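Local structure of suppressor of fused family protein (Neisseria gonorrhoeae, 3K5J) at residues Q6-H11 with V135-L140; E33-F38 with A88-P93; F38-V43 with E80-L85. The protein is of unknown function but resembles the N-terminal domain of human Suppressor of fused, and may, like its relatives, act through binding other proteins. All coordinates share one frame; numbering follows the deposited sequence.

Contact 1 (Q6-H11 with V135-L140); sequences QTVLSH and VRFFWL
Val8 is the first residue of helix 2-15 within 6-11 to reach Phe137 of strand 135-143. Its CG1 methyl comes in at the edge of the phenyl ring, near the ring plane, with CG1 4.0 Å from Phe137 CE2. That branch lies anti to the backbone N of Val8 (chi1 172°), which turns it toward the ring while the backbones stay well apart: the closest pair of CA atoms, those of Val8 and Val135, is separated by 9.3 Å. One helical turn further on, the amide of His11 is held by Thr7 O, and the imidazole of His11 is placed against the same phenyl group. Its CG, too, is anti to the backbone N (chi1 178°), so that the ring extends from the helix to meet Phe137, which comes from the opposite direction.

This is helix-on-sheet packing of the Sufu-like fold, in which the N-terminal helix packs against the mixed sheet. Phe137 is one of the side chains that span the gap between helix and sheet; Phe41 of strand 39-43 also reaches helix 2-15. CD2 of His11 lies over one face of the Phe137 ring, 3.5 Å from Phe137 CE1, and NE2 of His11 follows at 3.7 Å from Phe137 CD1. The two planes are inclined by 30°, and with centroids 4.8 Å apart the rings are slid so far that they hardly overlap; the pair is no true stack. The buried imidazole is not left to the phenyl ring alone, because its NE2 is hydrogen-bonded to the carbonyl oxygen of Leu129, which would restrict its rotation and implies that NE2 carries the proton. Met132, on the short strand 131-132, also packs against Val8 and His11, while the backbone of Phe137 pairs with Glu130.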
ATOM      1  N   GLN A   6       6.714  17.229  -0.859  1.00 11.44           N
ATOM      2  CA  GLN A   6       7.891  17.392  -0.019  1.00 12.23           C
ATOM      3  C   GLN A   6       7.531  17.114   1.451  1.00 11.90           C
ATOM      4  O   GLN A   6       8.379  16.564   2.189  1.00 13.17           O
ATOM      5  CB  GLN A   6       8.548  18.753  -0.226  1.00 12.39           C
ATOM      6  CG  GLN A   6       9.800  18.965   0.640  1.00 13.22           C
ATOM      7  CD  GLN A   6      10.896  17.998   0.333  1.00 14.75           C
ATOM      8  OE1 GLN A   6      11.231  17.768  -0.828  1.00 14.38           O
ATOM      9  NE2 GLN A   6      11.500  17.434   1.372  1.00 18.32           N
ATOM     10  N   THR A   7       6.329  17.492   1.905  1.00 12.29           N
ATOM     11  CA  THR A   7       5.899  17.097   3.263  1.00 11.91           C
ATOM     12  C   THR A   7       5.871  15.576   3.422  1.00 11.43           C
ATOM     13  O   THR A   7       6.351  15.062   4.428  1.00 13.85           O
ATOM     14  CB  THR A   7       4.583  17.738   3.740  1.00 15.18           C
ATOM     15  OG1 THR A   7       3.437  17.115   3.142  1.00 19.20           O
ATOM     16  CG2 THR A   7       4.622  19.286   3.554  1.00 13.69           C
ATOM     17  N   VAL A   8       5.378  14.867   2.423  1.00 11.65           N
ATOM     18  CA  VAL A   8       5.365  13.408   2.467  1.00 11.48           C
ATOM     19  C   VAL A   8       6.794  12.863   2.486  1.00 12.26           C
ATOM     20  O   VAL A   8       7.143  12.003   3.308  1.00 12.86           O
ATOM     21  CB  VAL A   8       4.531  12.807   1.316  1.00 10.95           C
ATOM     22  CG1 VAL A   8       4.677  11.270   1.228  1.00 11.97           C
ATOM     23  CG2 VAL A   8       3.056  13.234   1.406  1.00 12.24           C
ATOM     24  N   LEU A   9       7.630  13.344   1.582  1.00 11.43           N
ATOM     25  CA  LEU A   9       9.018  12.880   1.515  1.00 12.62           C
ATOM     26  C   LEU A   9       9.738  13.100   2.843  1.00 12.53           C
ATOM     27  O   LEU A   9      10.427  12.204   3.327  1.00 13.65           O
ATOM     28  CB  LEU A   9       9.768  13.594   0.404  1.00 12.49           C
ATOM     29  CG  LEU A   9      11.260  13.264   0.223  1.00 11.77           C
ATOM     30  CD1 LEU A   9      11.514  11.765   0.106  1.00 13.05           C
ATOM     31  CD2 LEU A   9      11.824  14.067  -0.943  1.00 13.95           C
ATOM     32  N   SER A  10       9.540  14.270   3.449  1.00 13.01           N
ATOM     33  CA  SER A  10      10.171  14.577   4.752  1.00 12.91           C
ATOM     34  C   SER A  10       9.697  13.642   5.841  1.00 12.15           C
ATOM     35  O   SER A  10      10.468  13.213   6.677  1.00 14.40           O
ATOM     36  CB  SER A  10       9.862  16.012   5.136  1.00 14.85           C
ATOM     37  OG  SER A  10      10.588  16.891   4.306  1.00 19.66           O
ATOM     38  N   HIS A  11       8.399  13.325   5.822  1.00 11.57           N
ATOM     39  CA  HIS A  11       7.801  12.392   6.763  1.00 12.42           C
ATOM     40  C   HIS A  11       8.454  11.009   6.633  1.00 11.91           C
ATOM     41  O   HIS A  11       8.866  10.384   7.618  1.00 13.07           O
ATOM     42  CB  HIS A  11       6.288  12.323   6.529  1.00 12.28           C
ATOM     43  CG  HIS A  11       5.583  11.354   7.417  1.00 13.33           C
ATOM     44  ND1 HIS A  11       5.487  11.512   8.784  1.00 13.89           N
ATOM     45  CD2 HIS A  11       4.923  10.208   7.111  1.00 12.79           C
ATOM     46  CE1 HIS A  11       4.781  10.505   9.277  1.00 14.92           C
ATOM     47  NE2 HIS A  11       4.432   9.701   8.286  1.00 13.27           N
ATOM     48  N   VAL A 135      -2.886  13.868   7.649  1.00 16.79           N
ATOM     49  CA  VAL A 135      -2.846  12.741   6.732  1.00 14.16           C
ATOM     50  C   VAL A 135      -2.332  11.478   7.381  1.00 13.22           C
ATOM     51  O   VAL A 135      -1.373  11.493   8.145  1.00 15.69           O
ATOM     52  CB  VAL A 135      -1.990  13.112   5.491  1.00 14.33           C
ATOM     53  CG1 VAL A 135      -1.805  11.967   4.541  1.00 15.60           C
ATOM     54  CG2 VAL A 135      -2.623  14.335   4.728  1.00 21.47           C
ATOM     55  N   ARG A 136      -2.964  10.362   7.047  1.00 11.91           N
ATOM     56  CA  ARG A 136      -2.514   9.081   7.541  1.00 11.41           C
ATOM     57  C   ARG A 136      -1.924   8.212   6.442  1.00 12.03           C
ATOM     58  O   ARG A 136      -2.160   8.455   5.271  1.00 13.73           O
ATOM     59  CB  ARG A 136      -3.713   8.387   8.152  1.00 12.64           C
ATOM     60  CG  ARG A 136      -4.274   9.135   9.375  1.00 14.43           C
ATOM     61  CD  ARG A 136      -5.574   8.516   9.865  1.00 15.29           C
ATOM     62  NE  ARG A 136      -5.314   7.314  10.639  1.00 14.67           N
ATOM     63  CZ  ARG A 136      -6.288   6.508  11.076  1.00 12.57           C
ATOM     64  NH1 ARG A 136      -7.567   6.698  10.740  1.00 15.12           N
ATOM     65  NH2 ARG A 136      -5.970   5.499  11.837  1.00 13.81           N
ATOM     66  N   PHE A 137      -1.120   7.233   6.837  1.00 11.23           N
ATOM     67  CA  PHE A 137      -0.447   6.303   5.919  1.00 10.70           C
ATOM     68  C   PHE A 137      -0.911   4.891   6.217  1.00 10.75           C
ATOM     69  O   PHE A 137      -0.643   4.346   7.298  1.00 12.02           O
ATOM     70  CB  PHE A 137       1.071   6.415   6.073  1.00 11.25           C
ATOM     71  CG  PHE A 137       1.592   7.707   5.474  1.00 10.67           C
ATOM     72  CD1 PHE A 137       1.472   8.915   6.149  1.00 12.15           C
ATOM     73  CD2 PHE A 137       2.167   7.698   4.224  1.00 10.93           C
ATOM     74  CE1 PHE A 137       1.813  10.089   5.544  1.00 13.01           C
ATOM     75  CE2 PHE A 137       2.556   8.893   3.622  1.00 11.99           C
ATOM     76  CZ  PHE A 137       2.399  10.079   4.302  1.00 11.82           C
ATOM     77  N   PHE A 138      -1.655   4.340   5.274  1.00 10.52           N
ATOM     78  CA  PHE A 138      -2.226   3.008   5.393  1.00 11.73           C
ATOM     79  C   PHE A 138      -1.464   1.989   4.556  1.00 10.11           C
ATOM     80  O   PHE A 138      -0.960   2.285   3.478  1.00 11.42           O
ATOM     81  CB  PHE A 138      -3.735   2.986   4.995  1.00 11.55           C
ATOM     82  CG  PHE A 138      -4.638   3.798   5.876  1.00 11.66           C
ATOM     83  CD1 PHE A 138      -4.311   4.125   7.174  1.00 14.25           C
ATOM     84  CD2 PHE A 138      -5.802   4.300   5.350  1.00 13.00           C
ATOM     85  CE1 PHE A 138      -5.197   4.846   7.946  1.00 15.70           C
ATOM     86  CE2 PHE A 138      -6.676   5.067   6.129  1.00 15.15           C
ATOM     87  CZ  PHE A 138      -6.341   5.334   7.422  1.00 14.39           C
ATOM     88  N   TRP A 139      -1.450   0.757   5.058  1.00 11.59           N
ATOM     89  CA  TRP A 139      -0.740  -0.375   4.468  1.00 10.19           C
ATOM     90  C   TRP A 139      -1.646  -1.178   3.550  1.00 10.18           C
ATOM     91  O   TRP A 139      -2.746  -1.593   3.927  1.00 11.21           O
ATOM     92  CB  TRP A 139      -0.258  -1.249   5.618  1.00 12.33           C
ATOM     93  CG  TRP A 139       0.474  -2.461   5.289  1.00 12.22           C
ATOM     94  CD1 TRP A 139       1.241  -2.687   4.199  1.00 11.51           C
ATOM     95  CD2 TRP A 139       0.641  -3.594   6.136  1.00 11.64           C
ATOM     96  NE1 TRP A 139       1.858  -3.908   4.283  1.00 11.43           N
ATOM     97  CE2 TRP A 139       1.506  -4.487   5.471  1.00 11.58           C
ATOM     98  CE3 TRP A 139       0.134  -3.960   7.379  1.00 12.35           C
ATOM     99  CZ2 TRP A 139       1.898  -5.697   6.029  1.00 13.74           C
ATOM    100  CZ3 TRP A 139       0.499  -5.167   7.925  1.00 13.10           C
ATOM    101  CH2 TRP A 139       1.372  -6.013   7.257  1.00 13.05           C
ATOM    102  N   LEU A 140      -1.205  -1.350   2.313  1.00 10.86           N
ATOM    103  CA  LEU A 140      -1.828  -2.259   1.360  1.00 11.56           C
ATOM    104  C   LEU A 140      -1.252  -3.684   1.581  1.00 10.69           C
ATOM    105  O   LEU A 140      -0.199  -4.026   1.053  1.00 12.12           O
ATOM    106  CB  LEU A 140      -1.572  -1.761  -0.052  1.00 10.53           C
ATOM    107  CG  LEU A 140      -2.231  -0.442  -0.443  1.00 10.96           C
ATOM    108  CD1 LEU A 140      -1.745   0.064  -1.775  1.00 13.81           C
ATOM    109  CD2 LEU A 140      -3.742  -0.530  -0.369  1.00 13.22           C
TER

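Contact 2 (E33-F38 with A88-P93); sequences EELPDF and ASMHYP
Leu35 and the selenomethionine Met90 lead a partly buried contact toward the periphery of the fold, where the end of helix 30-34 meets the end of helix 77-91. CD1 of the leucine lies 4.0 Å from SE of Met90, the two side chains crossing at about a right angle. In the conformer described, the Met90 chain bends at both chi2 (-51°) and chi3 to bring SE there, and its CG lies 4.1 Å from Glu34 O, at the end of the short helix.

Leu35 is the first residue to abandon helical geometry and also opens a type II beta turn that runs to Phe38, closed by Phe38 N to Leu35 O at 3.1 Å; the turn redirects the chain from helix 30-34 into strand 39-43. Phe62 of helix 60-63 packs on both Leu35 and Met90.

On the more exposed side, the extended Glu34 crosses His91, with OE1 3.5 Å from His91 CE1 and the carboxylate and imidazole planes 50° apart. The stronger partner of OE1 is the hydroxyl of Ser87, one turn earlier in helix 77-91, so the carboxylate is tied to that helix by hydrogen bonding.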
ATOM      1  N   GLU A  33      -3.857  14.063 -15.890  1.00 20.64           N
ATOM      2  CA  GLU A  33      -5.228  14.688 -15.845  1.00 25.07           C
ATOM      3  C   GLU A  33      -5.947  14.475 -14.529  1.00 23.11           C
ATOM      4  O   GLU A  33      -6.574  15.378 -13.954  1.00 28.20           O
ATOM      5  CB  GLU A  33      -6.110  14.204 -16.993  1.00 30.92           C
ATOM      6  N   GLU A  34      -5.796  13.306 -13.970  1.00 16.92           N
ATOM      7  CA  GLU A  34      -6.652  12.892 -12.878  1.00 15.03           C
ATOM      8  C   GLU A  34      -6.144  13.285 -11.503  1.00 16.53           C
ATOM      9  O   GLU A  34      -6.947  13.490 -10.583  1.00 19.23           O
ATOM     10  CB  GLU A  34      -6.907  11.405 -12.926  1.00 16.78           C
ATOM     11  CG  GLU A  34      -7.666  10.999 -14.209  1.00 17.36           C
ATOM     12  CD  GLU A  34      -8.004   9.538 -14.211  1.00 19.97           C
ATOM     13  OE1 GLU A  34      -8.424   8.994 -13.131  1.00 22.31           O
ATOM     14  OE2 GLU A  34      -7.952   8.956 -15.325  1.00 20.72           O
ATOM     15  N   LEU A  35      -4.831  13.342 -11.342  1.00 16.08           N
ATOM     16  CA  LEU A  35      -4.257  13.715 -10.058  1.00 14.52           C
ATOM     17  C   LEU A  35      -2.895  14.356 -10.288  1.00 14.02           C
ATOM     18  O   LEU A  35      -1.839  13.766 -10.045  1.00 13.20           O
ATOM     19  CB  LEU A  35      -4.206  12.568  -9.068  1.00 14.43           C
ATOM     20  CG  LEU A  35      -3.847  12.865  -7.610  1.00 15.02           C
ATOM     21  CD1 LEU A  35      -4.824  13.886  -6.994  1.00 17.91           C
ATOM     22  CD2 LEU A  35      -3.836  11.574  -6.780  1.00 15.51           C
ATOM     23  N   PRO A  36      -2.916  15.599 -10.807  1.00 14.90           N
ATOM     24  CA  PRO A  36      -1.685  16.263 -11.164  1.00 15.59           C
ATOM     25  C   PRO A  36      -0.665  16.261 -10.014  1.00 12.90           C
ATOM     26  O   PRO A  36      -1.034  16.442  -8.859  1.00 13.57           O
ATOM     27  CB  PRO A  36      -2.133  17.664 -11.518  1.00 17.43           C
ATOM     28  CG  PRO A  36      -3.558  17.525 -11.920  1.00 19.43           C
ATOM     29  CD  PRO A  36      -4.097  16.442 -11.102  1.00 17.82           C
ATOM     30  N   ASP A  37       0.588  16.057 -10.377  1.00 12.63           N
ATOM     31  CA  ASP A  37       1.737  16.056  -9.458  1.00 12.87           C
ATOM     32  C   ASP A  37       1.846  14.822  -8.559  1.00 10.50           C
ATOM     33  O   ASP A  37       2.765  14.750  -7.746  1.00 11.58           O
ATOM     34  CB  ASP A  37       1.826  17.303  -8.568  1.00 13.97           C
ATOM     35  CG  ASP A  37       1.782  18.564  -9.350  1.00 16.98           C
ATOM     36  OD1 ASP A  37       2.550  18.665 -10.323  1.00 16.65           O
ATOM     37  OD2 ASP A  37       0.950  19.467  -8.981  1.00 21.88           O
ATOM     38  N   PHE A  38       0.991  13.827  -8.762  1.00 11.49           N
ATOM     39  CA  PHE A  38       1.080  12.601  -7.969  1.00 11.27           C
ATOM     40  C   PHE A  38       2.465  12.002  -8.079  1.00 10.83           C
ATOM     41  O   PHE A  38       3.060  11.928  -9.161  1.00 12.08           O
ATOM     42  CB  PHE A  38       0.049  11.574  -8.467  1.00 11.57           C
ATOM     43  CG  PHE A  38       0.094  10.251  -7.742  1.00 10.91           C
ATOM     44  CD1 PHE A  38      -0.437  10.111  -6.473  1.00 12.56           C
ATOM     45  CD2 PHE A  38       0.611   9.134  -8.380  1.00 10.71           C
ATOM     46  CE1 PHE A  38      -0.401   8.917  -5.828  1.00 12.15           C
ATOM     47  CE2 PHE A  38       0.602   7.908  -7.746  1.00 12.48           C
ATOM     48  CZ  PHE A  38       0.117   7.800  -6.455  1.00 13.52           C
ATOM     49  N   ALA A  88      -8.381   5.425  -9.138  1.00 14.72           N
ATOM     50  CA  ALA A  88      -9.548   4.760  -8.540  1.00 16.14           C
ATOM     51  C   ALA A  88     -10.040   5.473  -7.286  1.00 15.56           C
ATOM     52  O   ALA A  88     -11.259   5.648  -7.056  1.00 17.13           O
ATOM     53  CB  ALA A  88      -9.255   3.311  -8.243  1.00 16.08           C
ATOM     54  N   SER A  89      -9.094   5.938  -6.467  1.00 15.97           N
ATOM     55  CA  SER A  89      -9.464   6.562  -5.195  1.00 17.54           C
ATOM     56  C   SER A  89     -10.121   7.927  -5.413  1.00 16.83           C
ATOM     57  O   SER A  89     -10.919   8.366  -4.566  1.00 19.49           O
ATOM     58  CB  SER A  89      -8.237   6.678  -4.277  1.00 19.92           C
ATOM     59  OG  SER A  89      -7.349   7.638  -4.773  1.00 19.65           O
HETATM   60  N   MSE A  90      -9.769   8.632  -6.494  1.00 19.19           N
HETATM   61  CA  MSE A  90     -10.408   9.908  -6.822  0.50 21.37           C
HETATM   62  C   MSE A  90     -11.851   9.697  -7.296  1.00 22.03           C
HETATM   63  O   MSE A  90     -12.722  10.527  -7.034  1.00 25.61           O
HETATM   64  CB  MSE A  90      -9.613  10.685  -7.877  0.50 22.93           C
HETATM   65  CG  MSE A  90      -8.257  11.241  -7.393  0.50 26.43           C
HETATM   66 SE   MSE A  90      -8.230  12.295  -5.722  0.38 28.52          SE
HETATM   67  CE  MSE A  90      -7.666  10.956  -4.390  0.50 18.73           C
ATOM     68  N   HIS A  91     -12.109   8.568  -7.954  1.00 21.62           N
ATOM     69  CA  HIS A  91     -13.466   8.246  -8.442  1.00 21.22           C
ATOM     70  C   HIS A  91     -14.362   7.599  -7.401  1.00 20.56           C
ATOM     71  O   HIS A  91     -15.582   7.843  -7.358  1.00 24.57           O
ATOM     72  CB  HIS A  91     -13.378   7.374  -9.674  1.00 23.52           C
ATOM     73  CG  HIS A  91     -12.953   8.127 -10.884  1.00 29.35           C
ATOM     74  ND1 HIS A  91     -11.945   7.697 -11.709  1.00 26.45           N
ATOM     75  CD2 HIS A  91     -13.376   9.312 -11.391  1.00 38.56           C
ATOM     76  CE1 HIS A  91     -11.821   8.538 -12.721  1.00 30.48           C
ATOM     77  NE2 HIS A  91     -12.648   9.547 -12.532  1.00 37.11           N
ATOM     78  N   TYR A  92     -13.748   6.778  -6.549  1.00 18.84           N
ATOM     79  CA  TYR A  92     -14.458   5.926  -5.606  1.00 18.67           C
ATOM     80  C   TYR A  92     -13.863   6.022  -4.197  1.00 17.57           C
ATOM     81  O   TYR A  92     -13.404   5.008  -3.638  1.00 17.13           O
ATOM     82  CB  TYR A  92     -14.460   4.477  -6.090  1.00 19.54           C
ATOM     83  CG  TYR A  92     -14.979   4.300  -7.492  1.00 23.77           C
ATOM     84  CD1 TYR A  92     -16.336   4.474  -7.791  1.00 27.20           C
ATOM     85  CD2 TYR A  92     -14.116   4.038  -8.533  1.00 26.07           C
ATOM     86  CE1 TYR A  92     -16.804   4.333  -9.097  1.00 28.98           C
ATOM     87  CE2 TYR A  92     -14.565   3.896  -9.832  1.00 29.80           C
ATOM     88  CZ  TYR A  92     -15.901   4.058 -10.116  1.00 28.61           C
ATOM     89  OH  TYR A  92     -16.333   3.908 -11.427  1.00 34.56           O
ATOM     90  N   PRO A  93     -13.836   7.241  -3.631  1.00 17.69           N
ATOM     91  CA  PRO A  93     -13.166   7.390  -2.319  1.00 16.60           C
ATOM     92  C   PRO A  93     -13.705   6.483  -1.203  1.00 16.75           C
ATOM     93  O   PRO A  93     -12.954   6.081  -0.305  1.00 16.67           O
ATOM     94  CB  PRO A  93     -13.357   8.875  -1.997  1.00 18.65           C
ATOM     95  CG  PRO A  93     -14.592   9.253  -2.793  1.00 19.36           C
ATOM     96  CD  PRO A  93     -14.443   8.501  -4.081  1.00 19.50           C
TER

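Contact 3 (F38-V43 with E80-L85); sequences FQVFQV and ETLAML
Val40 and Leu82 meet at the centre of this contact, their side chains crossing at about a right angle. Both methyls of the valine take part: CG2 rests on Leu82 CB at 3.8 Å, and CG1 lies 3.9 Å from Leu82 CD1. The leucine is thus gripped near its base and at one branch. Its CG is turned anti to its own carbonyl carbon (chi1 -71°), and this, with chi2 extended (168°), sends CD1 toward the two valine methyls.

Beside this pair the Phe38 ring comes up chiefly against the helix backbone, with Leu82 CB a little farther off, 4.4 Å from Phe38 CZ. That same CZ is 3.7 Å from Leu82 O, and CE2 of Phe38 is 4.0 Å from Ala83 CA. The ring meets these backbone atoms obliquely, and its close approach to the main chain is consistent with the small side chain of Ala83.

A second shell borders both partners. Trp26 touches Val40 as well as Ala83, while Ile31 of helix 30-34 packs on Phe38 and Ala83, so the same neighbours line both sides of the interface. The strand itself is secured by backbone bonds from Val40 to Phe24 and from Phe41 to Val55.

Because side chains alternate along a strand, Val40 points to helix 77-91 and Phe41 points away from it, toward the N-terminal helix. Strand 39-43 is therefore sandwiched, as a strand in an alpha/beta layered arrangement is: helix 77-91 lies on one face, helix 2-15 covers the other through Val8, Leu9 and Leu12 on Phe41, and antiparallel strands 21-24 and 52-57 flank it in the sheet.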
ATOM      1  N   PHE A  38       0.991  13.827  -8.762  1.00 11.49           N
ATOM      2  CA  PHE A  38       1.080  12.601  -7.969  1.00 11.27           C
ATOM      3  C   PHE A  38       2.465  12.002  -8.079  1.00 10.83           C
ATOM      4  O   PHE A  38       3.060  11.928  -9.161  1.00 12.08           O
ATOM      5  CB  PHE A  38       0.049  11.574  -8.467  1.00 11.57           C
ATOM      6  CG  PHE A  38       0.094  10.251  -7.742  1.00 10.91           C
ATOM      7  CD1 PHE A  38      -0.437  10.111  -6.473  1.00 12.56           C
ATOM      8  CD2 PHE A  38       0.611   9.134  -8.380  1.00 10.71           C
ATOM      9  CE1 PHE A  38      -0.401   8.917  -5.828  1.00 12.15           C
ATOM     10  CE2 PHE A  38       0.602   7.908  -7.746  1.00 12.48           C
ATOM     11  CZ  PHE A  38       0.117   7.800  -6.455  1.00 13.52           C
ATOM     12  N   GLN A  39       2.979  11.520  -6.944  1.00 10.66           N
ATOM     13  CA  GLN A  39       4.257  10.827  -6.909  1.00 10.17           C
ATOM     14  C   GLN A  39       4.147   9.460  -6.234  1.00 10.72           C
ATOM     15  O   GLN A  39       3.209   9.171  -5.500  1.00 11.97           O
ATOM     16  CB  GLN A  39       5.349  11.608  -6.164  1.00 11.82           C
ATOM     17  CG  GLN A  39       5.761  12.884  -6.853  1.00 12.57           C
ATOM     18  CD  GLN A  39       7.116  13.400  -6.416  1.00 11.62           C
ATOM     19  OE1 GLN A  39       7.204  14.367  -5.674  1.00 12.83           O
ATOM     20  NE2 GLN A  39       8.181  12.688  -6.819  1.00 13.20           N
ATOM     21  N   VAL A  40       5.149   8.624  -6.501  1.00 11.52           N
ATOM     22  CA  VAL A  40       5.427   7.450  -5.667  1.00 10.58           C
ATOM     23  C   VAL A  40       6.848   7.632  -5.146  1.00 10.91           C
ATOM     24  O   VAL A  40       7.747   8.030  -5.898  1.00 12.04           O
ATOM     25  CB  VAL A  40       5.275   6.121  -6.455  1.00 11.45           C
ATOM     26  CG1 VAL A  40       5.834   4.900  -5.694  1.00 12.16           C
ATOM     27  CG2 VAL A  40       3.772   5.939  -6.800  1.00 12.75           C
ATOM     28  N   PHE A  41       7.035   7.329  -3.885  1.00 10.43           N
ATOM     29  CA  PHE A  41       8.366   7.295  -3.252  1.00 11.65           C
ATOM     30  C   PHE A  41       8.752   5.861  -2.963  1.00 11.43           C
ATOM     31  O   PHE A  41       7.922   5.080  -2.538  1.00 12.50           O
ATOM     32  CB  PHE A  41       8.390   8.115  -1.952  1.00 10.57           C
ATOM     33  CG  PHE A  41       8.216   9.589  -2.188  1.00 11.75           C
ATOM     34  CD1 PHE A  41       9.219  10.308  -2.822  1.00 11.73           C
ATOM     35  CD2 PHE A  41       7.054  10.263  -1.791  1.00 10.50           C
ATOM     36  CE1 PHE A  41       9.055  11.671  -3.055  1.00 13.80           C
ATOM     37  CE2 PHE A  41       6.902  11.637  -2.013  1.00 10.58           C
ATOM     38  CZ  PHE A  41       7.873  12.339  -2.658  1.00 11.45           C
ATOM     39  N   GLN A  42      10.017   5.528  -3.231  1.00 10.75           N
ATOM     40  CA  GLN A  42      10.595   4.206  -3.027  1.00 11.45           C
ATOM     41  C   GLN A  42      11.671   4.307  -1.944  1.00 11.93           C
ATOM     42  O   GLN A  42      12.694   5.000  -2.141  1.00 13.19           O
ATOM     43  CB  GLN A  42      11.219   3.733  -4.323  1.00 13.03           C
ATOM     44  CG  GLN A  42      11.919   2.403  -4.286  1.00 14.08           C
ATOM     45  CD  GLN A  42      12.833   2.231  -5.465  1.00 15.92           C
ATOM     46  OE1 GLN A  42      13.731   3.069  -5.677  1.00 21.26           O
ATOM     47  NE2 GLN A  42      12.664   1.146  -6.207  1.00 19.24           N
ATOM     48  N   VAL A  43      11.443   3.629  -0.824  1.00 12.06           N
ATOM     49  CA  VAL A  43      12.399   3.550   0.254  1.00 11.80           C
ATOM     50  C   VAL A  43      13.281   2.316  -0.053  1.00 13.35           C
ATOM     51  O   VAL A  43      12.776   1.188  -0.113  1.00 13.88           O
ATOM     52  CB  VAL A  43      11.738   3.434   1.633  1.00 13.43           C
ATOM     53  CG1 VAL A  43      12.788   3.496   2.744  1.00 16.02           C
ATOM     54  CG2 VAL A  43      10.640   4.514   1.827  1.00 13.32           C
ATOM     55  N   GLU A  80       3.188   1.223 -10.928  1.00 13.60           N
ATOM     56  CA  GLU A  80       2.053   1.100 -11.830  1.00 13.98           C
ATOM     57  C   GLU A  80       0.747   0.920 -11.023  1.00 13.31           C
ATOM     58  O   GLU A  80      -0.290   1.556 -11.283  1.00 13.42           O
ATOM     59  CB  GLU A  80       2.286  -0.116 -12.760  1.00 15.10           C
ATOM     60  CG  GLU A  80       3.523  -0.047 -13.673  1.00 16.86           C
ATOM     61  CD  GLU A  80       4.123  -1.409 -14.092  1.00 20.60           C
ATOM     62  OE1 GLU A  80       3.534  -2.506 -13.799  1.00 17.72           O
ATOM     63  OE2 GLU A  80       5.242  -1.360 -14.711  1.00 19.65           O
ATOM     64  N   THR A  81       0.803   0.059 -10.022  1.00 12.84           N
ATOM     65  CA  THR A  81      -0.369  -0.222  -9.163  1.00 12.82           C
ATOM     66  C   THR A  81      -0.821   1.040  -8.449  1.00 11.00           C
ATOM     67  O   THR A  81      -2.004   1.359  -8.419  1.00 12.75           O
ATOM     68  CB  THR A  81      -0.015  -1.309  -8.115  1.00 13.75           C
ATOM     69  OG1 THR A  81       0.199  -2.531  -8.820  1.00 16.08           O
ATOM     70  CG2 THR A  81      -1.088  -1.485  -7.089  1.00 15.70           C
ATOM     71  N   LEU A  82       0.139   1.791  -7.895  1.00 11.19           N
ATOM     72  CA  LEU A  82      -0.233   2.973  -7.133  1.00 11.42           C
ATOM     73  C   LEU A  82      -0.823   4.071  -8.029  1.00 11.59           C
ATOM     74  O   LEU A  82      -1.737   4.775  -7.591  1.00 12.61           O
ATOM     75  CB  LEU A  82       0.928   3.478  -6.285  1.00 12.07           C
ATOM     76  CG  LEU A  82       1.281   2.588  -5.086  1.00 10.66           C
ATOM     77  CD1 LEU A  82       2.624   2.979  -4.446  1.00 12.85           C
ATOM     78  CD2 LEU A  82       0.183   2.595  -4.032  1.00 13.88           C
ATOM     79  N   ALA A  83      -0.346   4.212  -9.275  1.00 12.78           N
ATOM     80  CA  ALA A  83      -0.976   5.148 -10.213  1.00 12.51           C
ATOM     81  C   ALA A  83      -2.434   4.764 -10.507  1.00 13.06           C
ATOM     82  O   ALA A  83      -3.335   5.602 -10.530  1.00 12.10           O
ATOM     83  CB  ALA A  83      -0.178   5.299 -11.507  1.00 13.78           C
HETATM   84  N   MSE A  84      -2.670   3.481 -10.687  1.00 12.09           N
HETATM   85  CA  MSE A  84      -4.026   2.960 -10.902  0.80 11.99           C
HETATM   86  C   MSE A  84      -4.892   3.281  -9.692  1.00 12.62           C
HETATM   87  O   MSE A  84      -6.044   3.721  -9.838  1.00 12.58           O
HETATM   88  CB  MSE A  84      -3.954   1.463 -11.160  0.80 13.64           C
HETATM   89  CG  MSE A  84      -5.319   0.783 -11.195  0.80 12.04           C
HETATM   90 SE   MSE A  84      -5.229  -1.137 -11.249  0.60 16.08          SE
HETATM   91  CE  MSE A  84      -4.752  -1.437  -9.426  0.80 17.19           C
ATOM     92  N   LEU A  85      -4.345   3.061  -8.482  1.00 12.63           N
ATOM     93  CA  LEU A  85      -5.110   3.323  -7.251  1.00 13.02           C
ATOM     94  C   LEU A  85      -5.375   4.809  -7.011  1.00 13.33           C
ATOM     95  O   LEU A  85      -6.408   5.169  -6.459  1.00 14.43           O
ATOM     96  CB  LEU A  85      -4.482   2.632  -5.990  1.00 13.83           C
ATOM     97  CG  LEU A  85      -4.386   1.106  -6.118  1.00 14.74           C
ATOM     98  CD1 LEU A  85      -3.768   0.495  -4.832  1.00 17.64           C
ATOM     99  CD2 LEU A  85      -5.727   0.458  -6.431  1.00 17.63           C
TER

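Overall arrangement
Contacts 1 and 3 are buried and reach the same sheet, whereas contact 2 is only partly buried and lies farther from the centre of the chain. Contacts 2 and 3 share Phe38 and use different parts of helix 77-91; both are nested within the long chain loop closed by contact 1. The chemistry changes accordingly: contact 3 is packing of apolar side chains, with one ring set against a helix carbonyl, contact 1 adds a buried imidazole beside a phenyl ring, and contact 2 sets a leucine and selenomethionine next to a carboxylate and a histidine. Contacts 1 and 3 also touch, through Leu140 with Leu82 and Leu85, and through Phe41 with Val8 and Leu9.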